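Local coordinates for protein export chaperone SatS (Mycobacterium tuberculosis H37Rv, PDB 6DNM) that acts as a chaperone for the SecA2 protein export pathway, probably by binding proteins destined for export, at residues A171-R174 with E175-L179; R34-D38 with D39-F43; S51-S55 with E56-A60; F182-S185 with R186-R189; D116-Q119 with L120-V124. All blocks are in the same frame, centred on the assembly; numbering follows the deposited sequence.

Contact 1: A171-R174 with E175-L179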
loop_
_atom_site.group_PDB
_atom_site.type_symbol
_atom_site.label_atom_id
_atom_site.label_comp_id
_atom_site.label_asym_id
_atom_site.label_seq_id
_atom_site.Cartn_x
_atom_site.Cartn_y
_atom_site.Cartn_z
ATOM N N ALA A 171 -13.202 -18.548 9.561
ATOM C CA ALA A 171 -13.500 -17.234 10.123
ATOM C C ALA A 171 -12.454 -16.211 9.696
ATOM O O ALA A 171 -12.793 -15.103 9.255
ATOM C CB ALA A 171 -13.598 -17.326 11.641
ATOM N N ALA A 172 -11.170 -16.578 9.787
ATOM C CA ALA A 172 -10.113 -15.665 9.364
ATOM C C ALA A 172 -10.246 -15.316 7.886
ATOM O O ALA A 172 -10.038 -14.162 7.495
ATOM C CB ALA A 172 -8.746 -16.282 9.655
ATOM N N VAL A 173 -10.615 -16.297 7.054
ATOM C CA VAL A 173 -10.811 -16.053 5.623
ATOM C C VAL A 173 -11.918 -15.033 5.392
ATOM O O VAL A 173 -11.763 -14.089 4.605
ATOM C CB VAL A 173 -11.104 -17.377 4.899
ATOM C CG1 VAL A 173 -11.604 -17.115 3.470
ATOM C CG2 VAL A 173 -9.870 -18.233 4.908
ATOM N N ARG A 174 -13.067 -15.234 6.046
ATOM C CA ARG A 174 -14.180 -14.299 5.918
ATOM C C ARG A 174 -13.755 -12.892 6.310
ATOM O O ARG A 174 -14.084 -11.917 5.621
ATOM C CB ARG A 174 -15.324 -14.771 6.815
ATOM C CG ARG A 174 -16.709 -14.319 6.401
ATOM C CD ARG A 174 -17.054 -12.930 6.931
ATOM N NE ARG A 174 -17.124 -12.846 8.389
ATOM C CZ ARG A 174 -16.700 -11.796 9.087
ATOM N NH1 ARG A 174 -16.796 -11.789 10.411
ATOM N NH2 ARG A 174 -16.182 -10.748 8.457
ATOM N N GLU A 175 -13.002 -12.769 7.402
ATOM C CA GLU A 175 -12.566 -11.452 7.843
ATOM C C GLU A 175 -11.566 -10.851 6.862
ATOM O O GLU A 175 -11.619 -9.648 6.570
ATOM C CB GLU A 175 -12.015 -11.542 9.269
ATOM C CG GLU A 175 -13.138 -11.791 10.294
ATOM C CD GLU A 175 -12.662 -12.152 11.690
ATOM O OE1 GLU A 175 -11.443 -12.164 11.942
ATOM O OE2 GLU A 175 -13.533 -12.413 12.557
ATOM N N TRP A 176 -10.678 -11.675 6.300
ATOM C CA TRP A 176 -9.747 -11.157 5.302
ATOM C C TRP A 176 -10.489 -10.678 4.066
ATOM O O TRP A 176 -10.162 -9.627 3.504
ATOM C CB TRP A 176 -8.718 -12.212 4.901
ATOM C CG TRP A 176 -7.891 -11.707 3.767
ATOM C CD1 TRP A 176 -8.029 -12.021 2.445
ATOM C CD2 TRP A 176 -6.836 -10.747 3.844
ATOM N NE1 TRP A 176 -7.112 -11.327 1.695
ATOM C CE2 TRP A 176 -6.367 -10.536 2.532
ATOM C CE3 TRP A 176 -6.233 -10.054 4.897
ATOM C CZ2 TRP A 176 -5.323 -9.669 2.248
ATOM C CZ3 TRP A 176 -5.201 -9.194 4.612
ATOM C CH2 TRP A 176 -4.755 -9.005 3.301
ATOM N N GLU A 177 -11.480 -11.452 3.612
ATOM C CA GLU A 177 -12.239 -11.053 2.430
ATOM C C GLU A 177 -12.903 -9.701 2.636
ATOM O O GLU A 177 -12.917 -8.868 1.723
ATOM C CB GLU A 177 -13.270 -12.125 2.086
ATOM C CG GLU A 177 -12.639 -13.356 1.474
ATOM C CD GLU A 177 -13.605 -14.506 1.293
ATOM O OE1 GLU A 177 -14.638 -14.546 1.994
ATOM O OE2 GLU A 177 -13.321 -15.369 0.442
ATOM N N LYS A 178 -13.445 -9.464 3.831
ATOM C CA LYS A 178 -14.057 -8.174 4.131
ATOM C C LYS A 178 -13.010 -7.070 4.123
ATOM O O LYS A 178 -13.249 -5.972 3.607
ATOM C CB LYS A 178 -14.756 -8.253 5.491
ATOM C CG LYS A 178 -15.723 -7.130 5.776
ATOM C CD LYS A 178 -16.870 -7.637 6.642
ATOM C CE LYS A 178 -17.849 -6.528 7.012
ATOM N NZ LYS A 178 -18.466 -5.863 5.827
ATOM N N LEU A 179 -11.831 -7.358 4.668
ATOM C CA LEU A 179 -10.765 -6.369 4.693
ATOM C C LEU A 179 -10.266 -6.054 3.287
ATOM O O LEU A 179 -10.021 -4.885 2.958
ATOM C CB LEU A 179 -9.645 -6.865 5.604
ATOM C CG LEU A 179 -8.506 -5.899 5.916
ATOM C CD1 LEU A 179 -9.038 -4.601 6.523
ATOM C CD2 LEU A 179 -7.510 -6.563 6.836
#
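The first turns of helix 170-185 bring A171-R174 and E175-L179 together through four successive i to i+4 backbone bonds, E175 N to A171 O, W176 N to A172 O, E177 N to V173 O and K178 N to R174 O. On the outer side of the helix the R174 chain starts anti to its own N (chi1 -155°) and then bends at chi2 and chi3, which folds the guanidinium back over its neighbour. E175 CG lies over one face of that group, 3.7 Å from R174 NH1, while K178 runs alongside R174 in the same direction, its CD 3.7 Å from R174 NH2. E177 crosses the V173 branch, with OE2 3.9 Å from V173 CG1. W176 faces inward, its ring against F108, and A172 touches L152 of helix 148-157. The R174 NH1 to E175 OE2 pair is a long salt bridge of 4.0 Å; with the oxygen off the guanidinium plane, it rests on charge and lacks a directed N-H. E175 OE1 instead accepts from L149 N, so the carboxylate ties two helices together, and its attraction to R174 is probably electrostatic without directional grip.

Contact 2: R34-D38 with D39-F43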
loop_
_atom_site.group_PDB
_atom_site.type_symbol
_atom_site.label_atom_id
_atom_site.label_comp_id
_atom_site.label_asym_id
_atom_site.label_seq_id
_atom_site.Cartn_x
_atom_site.Cartn_y
_atom_site.Cartn_z
ATOM N N ARG A 34 3.377 7.459 -2.169
ATOM C CA ARG A 34 3.093 7.533 -0.744
ATOM C C ARG A 34 4.260 8.194 -0.029
ATOM O O ARG A 34 5.423 7.950 -0.362
ATOM C CB ARG A 34 2.897 6.133 -0.163
ATOM C CG ARG A 34 2.517 6.125 1.328
ATOM C CD ARG A 34 3.674 5.639 2.212
ATOM N NE ARG A 34 4.170 4.377 1.692
ATOM C CZ ARG A 34 5.335 3.798 1.966
ATOM N NH1 ARG A 34 5.646 2.655 1.405
ATOM N NH2 ARG A 34 6.196 4.337 2.801
ATOM N N CYS A 35 3.940 9.027 0.958
ATOM C CA CYS A 35 4.949 9.620 1.824
ATOM C C CYS A 35 4.436 9.600 3.255
ATOM O O CYS A 35 3.306 9.185 3.528
ATOM C CB CYS A 35 5.279 11.054 1.406
ATOM S SG CYS A 35 3.933 12.207 1.675
ATOM N N TYR A 36 5.273 10.058 4.178
ATOM C CA TYR A 36 4.878 10.246 5.567
ATOM C C TYR A 36 5.141 11.691 5.956
ATOM O O TYR A 36 6.216 12.230 5.675
ATOM C CB TYR A 36 5.652 9.311 6.482
ATOM C CG TYR A 36 5.431 7.862 6.141
ATOM C CD1 TYR A 36 4.303 7.169 6.588
ATOM C CD2 TYR A 36 6.333 7.190 5.347
ATOM C CE1 TYR A 36 4.103 5.825 6.261
ATOM C CE2 TYR A 36 6.147 5.874 5.024
ATOM C CZ TYR A 36 5.033 5.186 5.466
ATOM O OH TYR A 36 4.868 3.855 5.117
ATOM N N LEU A 37 4.151 12.315 6.579
ATOM C CA LEU A 37 4.259 13.679 7.073
ATOM C C LEU A 37 3.870 13.637 8.539
ATOM O O LEU A 37 2.748 13.237 8.862
ATOM C CB LEU A 37 3.287 14.585 6.316
ATOM C CG LEU A 37 3.342 16.071 6.654
ATOM C CD1 LEU A 37 4.750 16.614 6.457
ATOM C CD2 LEU A 37 2.350 16.823 5.791
ATOM N N ASP A 38 4.797 14.027 9.417
ATOM C CA ASP A 38 4.580 13.996 10.865
ATOM C C ASP A 38 3.973 12.669 11.318
ATOM O O ASP A 38 2.935 12.628 11.984
ATOM C CB ASP A 38 3.738 15.181 11.335
ATOM C CG ASP A 38 4.258 16.502 10.824
ATOM O OD1 ASP A 38 5.489 16.629 10.660
ATOM O OD2 ASP A 38 3.432 17.410 10.584
ATOM N N ASP A 39 4.617 11.573 10.919
ATOM C CA ASP A 39 4.261 10.213 11.321
ATOM C C ASP A 39 2.957 9.709 10.716
ATOM O O ASP A 39 2.414 8.702 11.193
ATOM C CB ASP A 39 4.209 10.040 12.845
ATOM C CG ASP A 39 5.380 9.251 13.384
ATOM O OD1 ASP A 39 5.357 8.913 14.588
ATOM O OD2 ASP A 39 6.321 8.973 12.611
ATOM N N ARG A 40 2.425 10.373 9.691
ATOM C CA ARG A 40 1.168 9.935 9.110
ATOM C C ARG A 40 1.332 9.703 7.615
ATOM O O ARG A 40 1.951 10.514 6.916
ATOM C CB ARG A 40 0.067 10.972 9.352
ATOM C CG ARG A 40 -0.292 11.116 10.826
ATOM C CD ARG A 40 -1.261 12.252 11.071
ATOM N NE ARG A 40 -2.000 12.619 9.869
ATOM C CZ ARG A 40 -3.256 13.055 9.872
ATOM N NH1 ARG A 40 -3.914 13.176 11.019
ATOM N NH2 ARG A 40 -3.854 13.370 8.731
ATOM N N PRO A 41 0.800 8.604 7.095
ATOM C CA PRO A 41 0.927 8.340 5.659
ATOM C C PRO A 41 0.007 9.238 4.853
ATOM O O PRO A 41 -1.162 9.430 5.196
ATOM C CB PRO A 41 0.510 6.872 5.530
ATOM C CG PRO A 41 -0.403 6.647 6.692
ATOM C CD PRO A 41 0.067 7.542 7.805
ATOM N N ILE A 42 0.544 9.784 3.769
ATOM C CA ILE A 42 -0.248 10.521 2.789
ATOM C C ILE A 42 0.002 9.892 1.426
ATOM O O ILE A 42 1.157 9.724 1.017
ATOM C CB ILE A 42 0.069 12.033 2.750
ATOM C CG1 ILE A 42 0.100 12.643 4.157
ATOM C CG2 ILE A 42 -0.963 12.752 1.901
ATOM C CD1 ILE A 42 0.311 14.147 4.164
ATOM N N PHE A 43 -1.072 9.533 0.730
ATOM C CA PHE A 43 -0.967 8.948 -0.598
ATOM C C PHE A 43 -1.350 9.979 -1.651
ATOM O O PHE A 43 -1.993 10.991 -1.368
ATOM C CB PHE A 43 -1.909 7.747 -0.748
ATOM C CG PHE A 43 -1.506 6.534 0.045
ATOM C CD1 PHE A 43 -0.827 5.486 -0.559
ATOM C CD2 PHE A 43 -1.864 6.407 1.380
ATOM C CE1 PHE A 43 -0.487 4.360 0.158
ATOM C CE2 PHE A 43 -1.524 5.271 2.102
ATOM C CZ PHE A 43 -0.837 4.249 1.488
#
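R34 meets F43 at the open end of the hairpin formed by strands 29-37 and 40-43, a non-hydrogen-bonded pair in which R34 CG sits over one face of the F43 ring, 3.8 Å from its centroid, as a CH-pi contact. With CG anti to the backbone N (chi1 -177°), the aliphatic part of R34 reaches across to that ring. C35 follows as a hydrogen-bonded pair with I42: C35 N to I42 O measures 2.9 Å and I42 N to C35 O 2.8 Å, while C35 SG rests 4.0 Å from I42 CB on the other face of the sheet. Y36 returns to the R34 side, where its CE1 lies 3.8 Å from P41 CB and R40 C approaches the ring edge. L37 pairs with R40 by two backbone bonds, the longer being R40 N to L37 O at 3.0 Å. L37 CB also packs 3.7 Å from I42 CD1. D38 and D39 then occupy the middle of a type I' turn, both with positive phi. Around the hairpin, helix 117-134 packs on P41 and F43, Y36 OH is hydrogen-bonded to D129 OD2, and Y133 meets the F43 ring edge-to-face, while R34 and F43 both touch I21 of the adjacent strand 19-24.

Contact 3: S51-S55 with E56-A60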
loop_
_atom_site.group_PDB
_atom_site.type_symbol
_atom_site.label_atom_id
_atom_site.label_comp_id
_atom_site.label_asym_id
_atom_site.label_seq_id
_atom_site.Cartn_x
_atom_site.Cartn_y
_atom_site.Cartn_z
ATOM N N SER A 51 -5.405 7.323 -5.455
ATOM C CA SER A 51 -5.396 7.224 -6.912
ATOM C C SER A 51 -4.390 6.167 -7.355
ATOM O O SER A 51 -3.201 6.260 -7.033
ATOM C CB SER A 51 -5.016 8.572 -7.522
ATOM O OG SER A 51 -6.046 9.526 -7.338
ATOM N N VAL A 52 -4.859 5.170 -8.112
ATOM C CA VAL A 52 -3.998 4.109 -8.616
ATOM C C VAL A 52 -3.978 4.116 -10.137
ATOM O O VAL A 52 -4.952 4.488 -10.799
ATOM C CB VAL A 52 -4.389 2.717 -8.075
ATOM C CG1 VAL A 52 -4.155 2.673 -6.575
ATOM C CG2 VAL A 52 -5.833 2.366 -8.432
ATOM N N PHE A 53 -2.851 3.652 -10.684
ATOM C CA PHE A 53 -2.552 3.692 -12.112
ATOM C C PHE A 53 -2.034 2.335 -12.567
ATOM O O PHE A 53 -1.320 1.657 -11.825
ATOM C CB PHE A 53 -1.528 4.802 -12.406
ATOM C CG PHE A 53 -2.022 6.158 -12.012
ATOM C CD1 PHE A 53 -2.675 6.966 -12.935
ATOM C CD2 PHE A 53 -1.893 6.607 -10.699
ATOM C CE1 PHE A 53 -3.179 8.203 -12.556
ATOM C CE2 PHE A 53 -2.389 7.842 -10.318
ATOM C CZ PHE A 53 -3.025 8.640 -11.245
ATOM N N GLY A 54 -2.409 1.926 -13.785
ATOM C CA GLY A 54 -2.033 0.603 -14.248
ATOM C C GLY A 54 -0.624 0.486 -14.779
ATOM O O GLY A 54 -0.183 -0.617 -15.116
ATOM N N SER A 55 0.096 1.598 -14.873
ATOM C CA SER A 55 1.449 1.572 -15.397
ATOM C C SER A 55 2.199 2.784 -14.882
ATOM O O SER A 55 1.606 3.793 -14.481
ATOM C CB SER A 55 1.465 1.581 -16.927
ATOM O OG SER A 55 0.953 2.806 -17.430
ATOM N N GLU A 56 3.524 2.682 -14.943
ATOM C CA GLU A 56 4.352 3.831 -14.620
ATOM C C GLU A 56 4.105 4.978 -15.594
ATOM O O GLU A 56 4.069 6.145 -15.186
ATOM C CB GLU A 56 5.817 3.413 -14.572
ATOM C CG GLU A 56 6.082 2.341 -13.517
ATOM C CD GLU A 56 7.278 1.465 -13.841
ATOM O OE1 GLU A 56 7.090 0.245 -14.082
ATOM O OE2 GLU A 56 8.405 1.997 -13.842
ATOM N N ARG A 57 3.883 4.668 -16.876
ATOM C CA ARG A 57 3.629 5.722 -17.857
ATOM C C ARG A 57 2.347 6.479 -17.532
ATOM O O ARG A 57 2.299 7.710 -17.639
ATOM C CB ARG A 57 3.562 5.137 -19.270
ATOM C CG ARG A 57 3.354 6.183 -20.365
ATOM C CD ARG A 57 3.649 5.634 -21.764
ATOM N NE ARG A 57 2.470 5.029 -22.384
ATOM C CZ ARG A 57 2.451 4.526 -23.615
ATOM N NH1 ARG A 57 3.548 4.559 -24.363
ATOM N NH2 ARG A 57 1.336 3.994 -24.105
ATOM N N ALA A 58 1.296 5.757 -17.137
ATOM C CA ALA A 58 0.043 6.414 -16.793
ATOM C C ALA A 58 0.230 7.336 -15.595
ATOM O O ALA A 58 -0.289 8.456 -15.579
ATOM C CB ALA A 58 -1.036 5.363 -16.525
ATOM N N LEU A 59 0.970 6.873 -14.580
ATOM C CA LEU A 59 1.272 7.708 -13.423
ATOM C C LEU A 59 2.052 8.954 -13.833
ATOM O O LEU A 59 1.727 10.072 -13.416
ATOM C CB LEU A 59 2.044 6.873 -12.397
ATOM C CG LEU A 59 2.595 7.584 -11.151
ATOM C CD1 LEU A 59 1.520 8.402 -10.433
ATOM C CD2 LEU A 59 3.263 6.581 -10.198
ATOM N N ALA A 60 3.075 8.788 -14.674
ATOM C CA ALA A 60 3.860 9.934 -15.123
ATOM C C ALA A 60 3.006 10.930 -15.902
ATOM O O ALA A 60 3.184 12.148 -15.763
ATOM C CB ALA A 60 5.046 9.457 -15.961
#
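The F53 ring lies against the start of helix 56-63, with L59 CA over one face, 4.2 Å from the centroid and 23° off the ring normal, a CH-pi contact displaced toward the rim. The setting is an N-capped strand-to-helix junction: strand 49-52 runs out through F53 and G54 into S55, the N-cap of the helix. The L59 side chain crosses F53 at about a right angle, and its CD1 comes within 3.9 Å of F53 CD2. On the CD1 side of the ring, A58 O approaches obliquely, and A58 CB lies 4.2 Å from F53 CB. F53 thus lays its ring on the first turn that S55 caps, joining the two elements by apolar contact as well as by the chain itself. Beyond these segments the ring also meets Y62, further along the same helix, and touches L44. At the cap, S55 O accepts from L59 N at 3.1 Å, the first i to i+4 bond of the helix, while the serine hydroxyl serves an amide that precedes this pattern. With chi1 at 66°, OG stands between the backbone N and the carbonyl carbon and turns toward the helix, where it accepts from A58 N at 3.0 Å, N-H...O angle 159°, with A58 CB 3.4 Å away.

Contact 4: F182-S185 with R186-R189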
loop_
_atom_site.group_PDB
_atom_site.type_symbol
_atom_site.label_atom_id
_atom_site.label_comp_id
_atom_site.label_asym_id
_atom_site.label_seq_id
_atom_site.Cartn_x
_atom_site.Cartn_y
_atom_site.Cartn_z
ATOM N N PHE A 182 -12.608 -3.730 1.691
ATOM C CA PHE A 182 -12.361 -2.372 2.167
ATOM C C PHE A 182 -11.197 -1.733 1.417
ATOM O O PHE A 182 -11.289 -0.592 0.953
ATOM C CB PHE A 182 -12.090 -2.362 3.673
ATOM C CG PHE A 182 -11.566 -1.045 4.166
ATOM C CD1 PHE A 182 -12.422 0.033 4.322
ATOM C CD2 PHE A 182 -10.211 -0.866 4.409
ATOM C CE1 PHE A 182 -11.943 1.261 4.743
ATOM C CE2 PHE A 182 -9.724 0.354 4.838
ATOM C CZ PHE A 182 -10.594 1.423 5.000
ATOM N N VAL A 183 -10.084 -2.457 1.296
ATOM C CA VAL A 183 -8.932 -1.927 0.575
ATOM C C VAL A 183 -9.322 -1.535 -0.841
ATOM O O VAL A 183 -9.008 -0.431 -1.309
ATOM C CB VAL A 183 -7.782 -2.944 0.584
ATOM C CG1 VAL A 183 -6.678 -2.474 -0.319
ATOM C CG2 VAL A 183 -7.286 -3.142 1.991
ATOM N N GLU A 184 -10.016 -2.433 -1.546
ATOM C CA GLU A 184 -10.423 -2.132 -2.913
ATOM C C GLU A 184 -11.297 -0.888 -2.980
ATOM O O GLU A 184 -11.188 -0.109 -3.931
ATOM C CB GLU A 184 -11.129 -3.334 -3.541
ATOM C CG GLU A 184 -10.213 -4.527 -3.792
ATOM C CD GLU A 184 -9.360 -4.348 -5.035
ATOM O OE1 GLU A 184 -9.477 -3.291 -5.686
ATOM O OE2 GLU A 184 -8.578 -5.261 -5.363
ATOM N N SER A 185 -12.139 -0.669 -1.967
ATOM C CA SER A 185 -12.990 0.516 -1.940
ATOM C C SER A 185 -12.181 1.802 -1.822
ATOM O O SER A 185 -12.688 2.872 -2.180
ATOM C CB SER A 185 -14.004 0.415 -0.796
ATOM O OG SER A 185 -13.459 0.861 0.440
ATOM N N ARG A 186 -10.942 1.723 -1.335
ATOM C CA ARG A 186 -10.090 2.889 -1.140
ATOM C C ARG A 186 -9.139 3.140 -2.302
ATOM O O ARG A 186 -8.401 4.131 -2.273
ATOM C CB ARG A 186 -9.282 2.758 0.159
ATOM C CG ARG A 186 -10.117 2.551 1.416
ATOM C CD ARG A 186 -10.923 3.787 1.764
ATOM N NE ARG A 186 -12.211 3.775 1.083
ATOM C CZ ARG A 186 -13.015 4.829 0.997
ATOM N NH1 ARG A 186 -12.660 5.979 1.555
ATOM N NH2 ARG A 186 -14.168 4.734 0.350
ATOM N N LEU A 187 -9.130 2.279 -3.316
ATOM C CA LEU A 187 -8.266 2.443 -4.480
ATOM C C LEU A 187 -9.103 2.981 -5.633
ATOM O O LEU A 187 -9.883 2.238 -6.241
ATOM C CB LEU A 187 -7.638 1.103 -4.857
ATOM C CG LEU A 187 -6.837 0.375 -3.778
ATOM C CD1 LEU A 187 -6.199 -0.897 -4.331
ATOM C CD2 LEU A 187 -5.787 1.285 -3.154
ATOM N N ARG A 188 -8.916 4.266 -5.941
ATOM C CA ARG A 188 -9.661 4.961 -6.987
ATOM C C ARG A 188 -8.923 4.779 -8.311
ATOM O O ARG A 188 -7.807 5.280 -8.490
ATOM C CB ARG A 188 -9.779 6.443 -6.630
ATOM C CG ARG A 188 -10.620 7.270 -7.598
ATOM C CD ARG A 188 -10.287 8.765 -7.533
ATOM N NE ARG A 188 -10.372 9.326 -6.180
ATOM C CZ ARG A 188 -11.490 9.761 -5.600
ATOM N NH1 ARG A 188 -12.651 9.702 -6.241
ATOM N NH2 ARG A 188 -11.446 10.254 -4.368
ATOM N N ARG A 189 -9.542 4.068 -9.242
ATOM C CA ARG A 189 -8.932 3.865 -10.547
ATOM C C ARG A 189 -8.973 5.174 -11.322
ATOM O O ARG A 189 -10.049 5.724 -11.563
ATOM C CB ARG A 189 -9.691 2.771 -11.297
ATOM C CG ARG A 189 -9.240 1.355 -10.965
ATOM C CD ARG A 189 -9.684 0.907 -9.586
ATOM N NE ARG A 189 -9.554 -0.538 -9.447
ATOM C CZ ARG A 189 -9.657 -1.204 -8.302
ATOM N NH1 ARG A 189 -9.511 -2.525 -8.300
ATOM N NH2 ARG A 189 -9.900 -0.560 -7.164
#
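The chain of R186 leaves with CG beside its backbone N (chi1 -57°) and bends at chi2 and chi3, a path that carries its methylenes over the F182 ring and turns NE back to S185. F182 presents one face to R186 CG, which lies 4.1 Å from the ring centroid as a CH-pi contact. Ring and guanidinium planes are only 19° apart, although the methylenes rather than the charged group cover the face. R186 NE donates to S185 OG at 3.2 Å, with the oxygen in the guanidinium plane; S185 OG in turn donates to F182 O at 2.7 Å, on a lone pair in the carbonyl plane. The hydroxyl therefore relays between the arginine and a backbone carbonyl of the helix. R186 N bonds to V183 O at 2.9 Å and only weakly to F182 O, and L187 N reaches E184 O at 3.2 Å. On another side, E184 bends at chi2 to meet R189 in a salt bridge: R189 NH1 reaches E184 OE1 on its syn side at 2.7 Å, and R189 NH2 adds a weak bond to OE1 while donating to L187 O at 2.9 Å. Helix 117-134 borders F182 and V183, and L187 touches I50 of strand 49-52. The i to i+3 bonds, R186 N to V183 O and L187 N to E184 O, fit a chain leaving the C-terminal part of a helix, here for edge strand 187-189.

Contact 5: D116-Q119 with L120-V124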
loop_
_atom_site.group_PDB
_atom_site.type_symbol
_atom_site.label_atom_id
_atom_site.label_comp_id
_atom_site.label_asym_id
_atom_site.label_seq_id
_atom_site.Cartn_x
_atom_site.Cartn_y
_atom_site.Cartn_z
ATOM N N ASP A 116 3.062 -16.788 3.572
ATOM C CA ASP A 116 4.451 -16.356 3.568
ATOM C C ASP A 116 4.616 -15.173 4.511
ATOM O O ASP A 116 3.950 -14.144 4.350
ATOM C CB ASP A 116 4.900 -15.966 2.165
ATOM C CG ASP A 116 6.362 -15.586 2.127
ATOM O OD1 ASP A 116 7.199 -16.505 2.168
ATOM O OD2 ASP A 116 6.685 -14.381 2.087
ATOM N N ARG A 117 5.526 -15.309 5.473
ATOM C CA ARG A 117 5.669 -14.294 6.510
ATOM C C ARG A 117 6.076 -12.948 5.921
ATOM O O ARG A 117 5.477 -11.914 6.237
ATOM C CB ARG A 117 6.682 -14.765 7.549
ATOM C CG ARG A 117 6.851 -13.804 8.710
ATOM C CD ARG A 117 8.284 -13.848 9.243
ATOM N NE ARG A 117 9.230 -13.454 8.205
ATOM C CZ ARG A 117 9.419 -12.202 7.804
ATOM N NH1 ARG A 117 8.729 -11.214 8.357
ATOM N NH2 ARG A 117 10.286 -11.940 6.841
ATOM N N GLU A 118 7.085 -12.940 5.050
ATOM C CA GLU A 118 7.548 -11.678 4.482
ATOM C C GLU A 118 6.447 -10.991 3.678
ATOM O O GLU A 118 6.229 -9.780 3.816
ATOM C CB GLU A 118 8.796 -11.914 3.632
ATOM C CG GLU A 118 9.493 -10.639 3.219
ATOM C CD GLU A 118 10.407 -10.846 2.027
ATOM O OE1 GLU A 118 10.809 -9.839 1.402
ATOM O OE2 GLU A 118 10.724 -12.020 1.715
ATOM N N GLN A 119 5.733 -11.748 2.845
ATOM C CA GLN A 119 4.614 -11.173 2.105
ATOM C C GLN A 119 3.605 -10.534 3.050
ATOM O O GLN A 119 3.153 -9.403 2.831
ATOM C CB GLN A 119 3.925 -12.247 1.269
ATOM C CG GLN A 119 2.756 -11.665 0.489
ATOM C CD GLN A 119 1.959 -12.689 -0.262
ATOM O OE1 GLN A 119 2.310 -13.869 -0.287
ATOM N NE2 GLN A 119 0.881 -12.241 -0.899
ATOM N N LEU A 120 3.226 -11.254 4.095
ATOM C CA LEU A 120 2.254 -10.729 5.033
ATOM C C LEU A 120 2.754 -9.498 5.770
ATOM O O LEU A 120 2.020 -8.584 5.987
ATOM C CB LEU A 120 1.804 -11.816 6.006
ATOM C CG LEU A 120 0.710 -11.398 6.981
ATOM C CD1 LEU A 120 -0.562 -11.015 6.252
ATOM C CD2 LEU A 120 0.429 -12.456 8.034
ATOM N N ASP A 121 4.022 -9.491 6.135
ATOM C CA ASP A 121 4.578 -8.356 6.829
ATOM C C ASP A 121 4.474 -7.086 6.014
ATOM O O ASP A 121 4.037 -6.077 6.511
ATOM C CB ASP A 121 6.008 -8.588 7.274
ATOM C CG ASP A 121 6.384 -7.638 8.371
ATOM O OD1 ASP A 121 6.915 -6.591 8.115
ATOM O OD2 ASP A 121 6.038 -7.931 9.529
ATOM N N LEU A 122 4.891 -7.174 4.760
ATOM C CA LEU A 122 4.730 -6.043 3.849
ATOM C C LEU A 122 3.260 -5.676 3.663
ATOM O O LEU A 122 2.903 -4.492 3.685
ATOM C CB LEU A 122 5.391 -6.369 2.509
ATOM C CG LEU A 122 6.912 -6.243 2.503
ATOM C CD1 LEU A 122 7.505 -7.086 1.376
ATOM C CD2 LEU A 122 7.316 -4.786 2.373
ATOM N N ALA A 123 2.387 -6.675 3.494
ATOM C CA ALA A 123 0.969 -6.384 3.268
ATOM C C ALA A 123 0.352 -5.633 4.442
ATOM O O ALA A 123 -0.436 -4.699 4.247
ATOM C CB ALA A 123 0.191 -7.675 3.010
ATOM N N VAL A 124 0.680 -6.037 5.669
ATOM C CA VAL A 124 0.135 -5.369 6.845
ATOM C C VAL A 124 0.649 -3.939 6.940
ATOM O O VAL A 124 -0.093 -3.032 7.325
ATOM C CB VAL A 124 0.436 -6.195 8.109
ATOM C CG1 VAL A 124 0.126 -5.401 9.371
ATOM C CG2 VAL A 124 -0.378 -7.475 8.079
#
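R117 and D121 lie side by side one turn apart at the start of helix 117-134, with R117 NH1 3.9 Å from D121 CB. The guanidinium arrives there because the R117 chain bends at chi2 and chi3, but NH1 remains 4.4 Å from D121 OD2, too far for a salt bridge. Backbone bonding accounts for the acceptors of this first turn: D116 O receives L120 N, R117 O receives D121 N at 2.8 Å, E118 O receives L122 N at 3.1 Å in a nearly straight bond of 178°, and Q119 O receives A123 N at 2.9 Å. The backbone N-H of Q119, which lies too early for an i to i+4 partner within the helix, is served by the N-cap residue: D116 OD2 accepts from Q119 N at 2.9 Å, met on the anti side of the carboxylate and 17° out of its plane. The Q119 side chain extends away from the helix, CG anti to its N (chi1 -180°), and the carboxamide nitrogen NE2 donates to both S102 O and V100 O, two carbonyl partners. L120 turns inward against V153 and V156 of helix 148-157, and A123 touches L104. Lying at the helix N terminus, the D116 carboxylate probably also interacts favourably with the helix dipole, while R117 and D121 contribute at most a loose attraction across the turn.

From the N terminus, contact 2 comes first, closing the tight turn between strands 29-37 and 40-43. Contact 3 follows, turning strand 49-52 into helix 56-63. Contact 5 starts helix 117-134, whose later residues pack on one face of the hairpin of contact 2. Contacts 1 and 4 adjoin in sequence, on the early turns and C-terminal part of helix 170-185, and contact 4 leads into strand 187-189. All five are local and in series, so none nests in or crosses another. Contacts 3 and 4 meet directly: V52 N lies 3.0 Å from R188 O, a probable hydrogen bond between neighbouring strands that joins the chain's end to its N-terminal half.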